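Local coordinates for M152 protein (Murid herpesvirus 1, PDB 4G59) that probably acts as an immune evasin with an MHC class I-like fold, keeping host MHC class I molecules and NKG2D ligands of the RAE-1 family from display on infected cells, at residues Tyr209-Ala214 / Phe250-Pro255; Val7-Asp12 / Trp258-Lys263. All coordinates share one frame; numbering follows the deposited sequence.

In the fold
Near the N terminus, strand 5-11 pairs with strand 258-264, about 245 residues later in the chain; this is interaction 2, which fastens the N-terminal strand to the edge of the C-terminal immunoglobulin-like domain and closes a loop that takes in all eight strands of the MHC class I-like platform and its helices. Interaction 1 lies within that loop and pairs two strands of the same domain, 210-213 and 250-253, around a much shorter excursion that includes strands 220-225 and 231-238. The two contacts do not cross. Strands 250-253 and 258-264 are neighbours through Ile252 O to Ala260 N and Phe250 O to Val262 N, so both interactions belong to one four-stranded sheet.

Interaction 1: residues Tyr209-Ala214 / Phe250-Pro255; sequences YNISLA and FVISSP. With NAG (2-acetamido-2-deoxy-beta-D-glucopyranose), chain F.
One face of the Phe250 ring is covered by Leu213: methyl CD1 sits over its centre, 3.8 Å from the centroid and 12° off the normal, in a CH-pi contact. The Tyr209 ring has the carbonyl oxygen of Ser253 at its edge, near the ring plane, and its OH bonds to Val205 O. Between these rings Ile211 and Ile252 run side by side, CD1 of Ile211 lying 3.9 Å from CG1 of Ile252. This apolar face packs on Val233, Ala235 and Leu237 of the opposing sheet. The backbones are locked by two antiparallel hydrogen-bonded pairs: Asn210 N reaches Ser253 O at 2.9 Å, returned by Ser253 N to Asn210 O at 2.7 Å, and Ser212 pairs likewise with Val251. On the other face Asn210 holds its amide anti to its own N (chi1 -179°), which carries ND2 away from the sheet to its 1.4 Å covalent link with C1 of the N-acetylglucosamine. Ser253 OG packs against Asn210 CB at 3.5 Å. One face apolar and buried, the other glycosylated: the strand order is that of the C-F pair of an immunoglobulin-like beta sandwich, as in the alpha3 domain of MHC class I.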
loop_
_atom_site.group_PDB
_atom_site.type_symbol
_atom_site.label_atom_id
_atom_site.label_comp_id
_atom_site.label_asym_id
_atom_site.label_seq_id
_atom_site.Cartn_x
_atom_site.Cartn_y
_atom_site.Cartn_z
ATOM N N TYR B 209 4.792 -2.365 13.660
ATOM C CA TYR B 209 5.533 -3.598 13.818
ATOM C C TYR B 209 6.482 -3.820 12.657
ATOM O O TYR B 209 6.246 -3.376 11.530
ATOM C CB TYR B 209 4.580 -4.789 13.899
ATOM C CG TYR B 209 3.531 -4.697 14.987
ATOM C CD1 TYR B 209 3.819 -5.047 16.300
ATOM C CD2 TYR B 209 2.237 -4.298 14.686
ATOM C CE1 TYR B 209 2.834 -4.981 17.293
ATOM C CE2 TYR B 209 1.257 -4.226 15.658
ATOM C CZ TYR B 209 1.558 -4.557 16.951
ATOM O OH TYR B 209 0.558 -4.472 17.895
ATOM N N ASN B 210 7.575 -4.511 12.949
ATOM C CA ASN B 210 8.525 -4.892 11.924
ATOM C C ASN B 210 8.654 -6.406 11.904
ATOM O O ASN B 210 8.951 -7.027 12.925
ATOM C CB ASN B 210 9.886 -4.246 12.184
ATOM C CG ASN B 210 10.912 -4.607 11.128
ATOM O OD1 ASN B 210 10.618 -5.342 10.186
ATOM N ND2 ASN B 210 12.125 -4.090 11.281
ATOM N N ILE B 211 8.440 -6.996 10.736
ATOM C CA ILE B 211 8.595 -8.431 10.574
ATOM C C ILE B 211 9.763 -8.690 9.609
ATOM O O ILE B 211 9.848 -8.070 8.544
ATOM C CB ILE B 211 7.289 -9.070 10.082
ATOM C CG1 ILE B 211 7.438 -10.568 9.904
ATOM C CG2 ILE B 211 6.839 -8.475 8.783
ATOM C CD1 ILE B 211 6.073 -11.284 9.937
ATOM N N SER B 212 10.674 -9.571 10.006
ATOM C CA SER B 212 11.833 -9.897 9.199
ATOM C C SER B 212 12.239 -11.319 9.581
ATOM O O SER B 212 11.653 -11.898 10.506
ATOM C CB SER B 212 12.965 -8.901 9.460
ATOM O OG SER B 212 13.493 -9.057 10.771
ATOM N N LEU B 213 13.208 -11.892 8.867
ATOM C CA LEU B 213 13.653 -13.263 9.146
ATOM C C LEU B 213 14.965 -13.216 9.905
ATOM O O LEU B 213 15.787 -12.339 9.657
ATOM C CB LEU B 213 13.845 -14.047 7.847
ATOM C CG LEU B 213 13.582 -15.548 7.873
ATOM C CD1 LEU B 213 12.086 -15.779 7.990
ATOM C CD2 LEU B 213 14.155 -16.228 6.618
ATOM N N ALA B 214 15.177 -14.175 10.805
ATOM C CA ALA B 214 16.285 -14.107 11.759
ATOM C C ALA B 214 17.657 -14.022 11.105
ATOM O O ALA B 214 18.543 -13.317 11.593
ATOM C CB ALA B 214 16.230 -15.279 12.715
ATOM N N PHE B 250 10.766 -16.333 11.823
ATOM C CA PHE B 250 10.284 -14.982 11.589
ATOM C C PHE B 250 10.456 -14.221 12.884
ATOM O O PHE B 250 10.138 -14.741 13.951
ATOM C CB PHE B 250 8.811 -15.012 11.193
ATOM C CG PHE B 250 8.570 -15.560 9.805
ATOM C CD1 PHE B 250 8.554 -14.716 8.718
ATOM C CD2 PHE B 250 8.350 -16.917 9.600
ATOM C CE1 PHE B 250 8.328 -15.206 7.437
ATOM C CE2 PHE B 250 8.127 -17.426 8.309
ATOM C CZ PHE B 250 8.115 -16.568 7.229
ATOM N N VAL B 251 10.974 -13.001 12.804
ATOM C CA VAL B 251 11.046 -12.135 13.978
ATOM C C VAL B 251 10.098 -10.966 13.784
ATOM O O VAL B 251 10.144 -10.279 12.757
ATOM C CB VAL B 251 12.469 -11.620 14.259
ATOM C CG1 VAL B 251 12.483 -10.764 15.529
ATOM C CG2 VAL B 251 13.418 -12.784 14.412
ATOM N N ILE B 252 9.224 -10.776 14.771
ATOM C CA ILE B 252 8.244 -9.706 14.752
ATOM C C ILE B 252 8.585 -8.799 15.908
ATOM O O ILE B 252 8.607 -9.239 17.056
ATOM C CB ILE B 252 6.841 -10.263 14.960
ATOM C CG1 ILE B 252 6.487 -11.238 13.843
ATOM C CG2 ILE B 252 5.841 -9.150 14.958
ATOM C CD1 ILE B 252 5.201 -12.037 14.098
ATOM N N SER B 253 8.873 -7.540 15.622
ATOM C CA SER B 253 9.304 -6.641 16.674
ATOM C C SER B 253 8.419 -5.403 16.798
ATOM O O SER B 253 7.920 -4.870 15.811
ATOM C CB SER B 253 10.751 -6.245 16.453
ATOM O OG SER B 253 10.822 -5.303 15.419
ATOM N N SER B 254 8.227 -4.962 18.036
ATOM C CA SER B 254 7.320 -3.870 18.357
ATOM C C SER B 254 8.109 -2.695 18.912
ATOM O O SER B 254 9.086 -2.883 19.640
ATOM C CB SER B 254 6.319 -4.342 19.404
ATOM O OG SER B 254 5.658 -3.240 19.993
ATOM N N PRO B 255 7.704 -1.472 18.554
ATOM C CA PRO B 255 8.449 -0.313 19.050
ATOM C C PRO B 255 8.373 -0.229 20.573
ATOM O O PRO B 255 9.199 0.448 21.174
ATOM C CB PRO B 255 7.712 0.890 18.423
ATOM C CG PRO B 255 6.862 0.319 17.319
ATOM C CD PRO B 255 6.603 -1.111 17.633
HETATM C C1 NAG F . 12.883 -3.214 10.508
HETATM C C2 NAG F . 13.282 -2.118 11.488
HETATM C C3 NAG F . 14.153 -1.101 10.768
HETATM C C4 NAG F . 15.349 -1.842 10.198
HETATM C C5 NAG F . 14.832 -2.918 9.252
HETATM C C6 NAG F . 15.982 -3.661 8.583
HETATM C C7 NAG F . 11.804 -1.556 13.327
HETATM C C8 NAG F . 10.558 -0.848 13.771
HETATM N N2 NAG F . 12.103 -1.475 12.033
HETATM O O3 NAG F . 14.589 -0.115 11.675
HETATM O O4 NAG F . 16.177 -0.945 9.495
HETATM O O5 NAG F . 14.053 -3.826 9.999
HETATM O O6 NAG F . 15.465 -4.672 7.748
HETATM O O7 NAG F . 12.495 -2.172 14.137
#

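Interaction 2: residues Val7-Asp12 / Trp258-Lys263; sequences VRIFED and WYATVK
Val7 and Ile9 pack against Ala260 and Val262 on the face that turns into an immunoglobulin-like beta sandwich, where the N-terminal strand pairs antiparallel with the G-like strand 258-264. Val7 and Val262 lie alongside one another, CG2 to CG1 4.1 Å, while CG1 of Ile9 rests 4.2 Å from the methyl of Ala260. Tyr186 of the opposing sheet touches Val7, Val262 and Trp258, and the Trp258 indole N-H is satisfied by Asp179.

Between the side-chain layers runs the backbone pairing. Phe10 N lies nearly on the extension of the Tyr259 C=O bond, 2.7 Å from its oxygen; Tyr259 N answers to Phe10 O, and Arg8 and Thr261 exchange a second pair of bonds.

Across the sheet the aromatics take over. Phe10 and Tyr259 have nearly parallel planes, 23° apart, but the rings are slid so far that they barely overlap, with centroids 4.8 Å apart. A CH-pi contact accompanies this: Phe10 CB lies 3.7 Å from the Tyr259 centroid, over that ring's face but offset toward its rim. The tyrosine ring is brought there by its chi1 of 65°, which places CG between the backbone N and carbonyl carbon. Thr261 CG2 meets the edge of the Phe10 ring, 3.6 Å from CE2.

Beyond Thr261 comes the polar edge. Lys263 NZ makes a salt bridge with Asp6, which also forms a long, weak ion pair with Arg8 NE, so one carboxylate probably tempers both positive charges. Lys263 CE lies in the guanidinium plane of Arg8, at its edge and 3.6 Å from NH2. Bent at chi3 (-85°), the arginine folds its guanidinium back over Thr261, whose OG1 sits above the centre of that flat group, 3.3 Å from CZ, rather than in line with an N-H of NH1 or NH2.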
loop_
_atom_site.group_PDB
_atom_site.type_symbol
_atom_site.label_atom_id
_atom_site.label_comp_id
_atom_site.label_asym_id
_atom_site.label_seq_id
_atom_site.Cartn_x
_atom_site.Cartn_y
_atom_site.Cartn_z
ATOM N N VAL B 7 6.017 -20.053 19.484
ATOM C CA VAL B 7 6.133 -18.608 19.558
ATOM C C VAL B 7 6.825 -18.263 20.870
ATOM O O VAL B 7 6.264 -18.486 21.954
ATOM C CB VAL B 7 4.732 -17.958 19.534
ATOM C CG1 VAL B 7 4.828 -16.441 19.648
ATOM C CG2 VAL B 7 3.987 -18.360 18.267
ATOM N N ARG B 8 8.045 -17.741 20.775
ATOM C CA ARG B 8 8.785 -17.285 21.947
ATOM C C ARG B 8 8.689 -15.764 22.026
ATOM O O ARG B 8 8.903 -15.055 21.031
ATOM C CB ARG B 8 10.252 -17.727 21.881
ATOM C CG ARG B 8 10.476 -19.229 22.031
ATOM C CD ARG B 8 11.954 -19.616 21.882
ATOM N NE ARG B 8 12.370 -19.816 20.490
ATOM C CZ ARG B 8 13.272 -19.072 19.851
ATOM N NH1 ARG B 8 13.876 -18.066 20.464
ATOM N NH2 ARG B 8 13.577 -19.335 18.587
ATOM N N ILE B 9 8.374 -15.256 23.207
ATOM C CA ILE B 9 8.227 -13.820 23.372
ATOM C C ILE B 9 9.359 -13.230 24.210
ATOM O O ILE B 9 9.644 -13.721 25.296
ATOM C CB ILE B 9 6.857 -13.495 23.961
ATOM C CG1 ILE B 9 5.797 -13.890 22.949
ATOM C CG2 ILE B 9 6.747 -12.006 24.296
ATOM C CD1 ILE B 9 4.402 -13.951 23.513
ATOM N N PHE B 10 10.006 -12.188 23.702
ATOM C CA PHE B 10 11.141 -11.593 24.396
ATOM C C PHE B 10 10.820 -10.164 24.794
ATOM O O PHE B 10 10.507 -9.327 23.953
ATOM C CB PHE B 10 12.405 -11.646 23.525
ATOM C CG PHE B 10 12.781 -13.042 23.099
ATOM C CD1 PHE B 10 13.573 -13.846 23.915
ATOM C CD2 PHE B 10 12.324 -13.566 21.900
ATOM C CE1 PHE B 10 13.911 -15.149 23.529
ATOM C CE2 PHE B 10 12.665 -14.859 21.510
ATOM C CZ PHE B 10 13.459 -15.646 22.330
ATOM N N GLU B 11 10.861 -9.904 26.086
ATOM C CA GLU B 11 10.605 -8.575 26.589
ATOM C C GLU B 11 11.781 -8.162 27.433
ATOM O O GLU B 11 12.198 -8.895 28.309
ATOM C CB GLU B 11 9.330 -8.566 27.427
ATOM C CG GLU B 11 8.165 -9.236 26.747
ATOM C CD GLU B 11 7.091 -9.673 27.704
ATOM O OE1 GLU B 11 6.014 -9.054 27.722
ATOM O OE2 GLU B 11 7.316 -10.659 28.423
ATOM N N ASP B 12 12.318 -6.982 27.183
ATOM C CA ASP B 12 13.390 -6.496 28.021
ATOM C C ASP B 12 12.811 -5.389 28.867
ATOM O O ASP B 12 12.420 -5.613 30.004
ATOM C CB ASP B 12 14.547 -5.963 27.182
ATOM C CG ASP B 12 15.656 -5.372 28.028
ATOM O OD1 ASP B 12 15.786 -5.772 29.200
ATOM O OD2 ASP B 12 16.400 -4.511 27.523
ATOM N N TRP B 258 9.187 -5.260 22.913
ATOM C CA TRP B 258 9.134 -6.702 22.865
ATOM C C TRP B 258 9.315 -7.207 21.433
ATOM O O TRP B 258 9.076 -6.464 20.480
ATOM C CB TRP B 258 7.814 -7.187 23.452
ATOM C CG TRP B 258 6.590 -6.779 22.676
ATOM C CD1 TRP B 258 5.774 -5.708 22.927
ATOM C CD2 TRP B 258 6.022 -7.463 21.541
ATOM N NE1 TRP B 258 4.742 -5.688 22.018
ATOM C CE2 TRP B 258 4.867 -6.754 21.163
ATOM C CE3 TRP B 258 6.380 -8.609 20.822
ATOM C CZ2 TRP B 258 4.067 -7.148 20.080
ATOM C CZ3 TRP B 258 5.585 -9.003 19.745
ATOM C CH2 TRP B 258 4.441 -8.276 19.388
ATOM N N TYR B 259 9.756 -8.460 21.276
ATOM C CA TYR B 259 9.720 -9.106 19.972
ATOM C C TYR B 259 9.386 -10.569 20.139
ATOM O O TYR B 259 9.646 -11.145 21.200
ATOM C CB TYR B 259 11.023 -8.910 19.196
ATOM C CG TYR B 259 12.246 -9.559 19.791
ATOM C CD1 TYR B 259 12.639 -10.838 19.406
ATOM C CD2 TYR B 259 13.035 -8.882 20.713
ATOM C CE1 TYR B 259 13.778 -11.427 19.934
ATOM C CE2 TYR B 259 14.172 -9.466 21.249
ATOM C CZ TYR B 259 14.536 -10.736 20.857
ATOM O OH TYR B 259 15.665 -11.305 21.396
ATOM N N ALA B 260 8.798 -11.169 19.102
ATOM C CA ALA B 260 8.435 -12.579 19.150
ATOM C C ALA B 260 9.083 -13.324 17.997
ATOM O O ALA B 260 9.178 -12.808 16.879
ATOM C CB ALA B 260 6.932 -12.745 19.096
ATOM N N THR B 261 9.538 -14.544 18.260
ATOM C CA THR B 261 10.042 -15.380 17.181
ATOM C C THR B 261 8.938 -16.379 16.887
ATOM O O THR B 261 8.279 -16.884 17.822
ATOM C CB THR B 261 11.339 -16.111 17.566
ATOM O OG1 THR B 261 11.091 -16.906 18.727
ATOM C CG2 THR B 261 12.429 -15.124 17.902
ATOM N N VAL B 262 8.713 -16.641 15.598
ATOM C CA VAL B 262 7.694 -17.601 15.204
ATOM C C VAL B 262 8.376 -18.552 14.249
ATOM O O VAL B 262 8.990 -18.112 13.273
ATOM C CB VAL B 262 6.509 -16.944 14.480
ATOM C CG1 VAL B 262 5.348 -17.908 14.415
ATOM C CG2 VAL B 262 6.083 -15.648 15.158
ATOM N N LYS B 263 8.277 -19.850 14.529
ATOM C CA LYS B 263 8.935 -20.849 13.694
ATOM C C LYS B 263 8.353 -22.216 13.956
ATOM O O LYS B 263 7.501 -22.352 14.829
ATOM C CB LYS B 263 10.421 -20.871 13.996
ATOM C CG LYS B 263 10.717 -21.350 15.378
ATOM C CD LYS B 263 12.195 -21.600 15.513
ATOM C CE LYS B 263 12.470 -22.312 16.823
ATOM N NZ LYS B 263 11.808 -23.655 16.960
#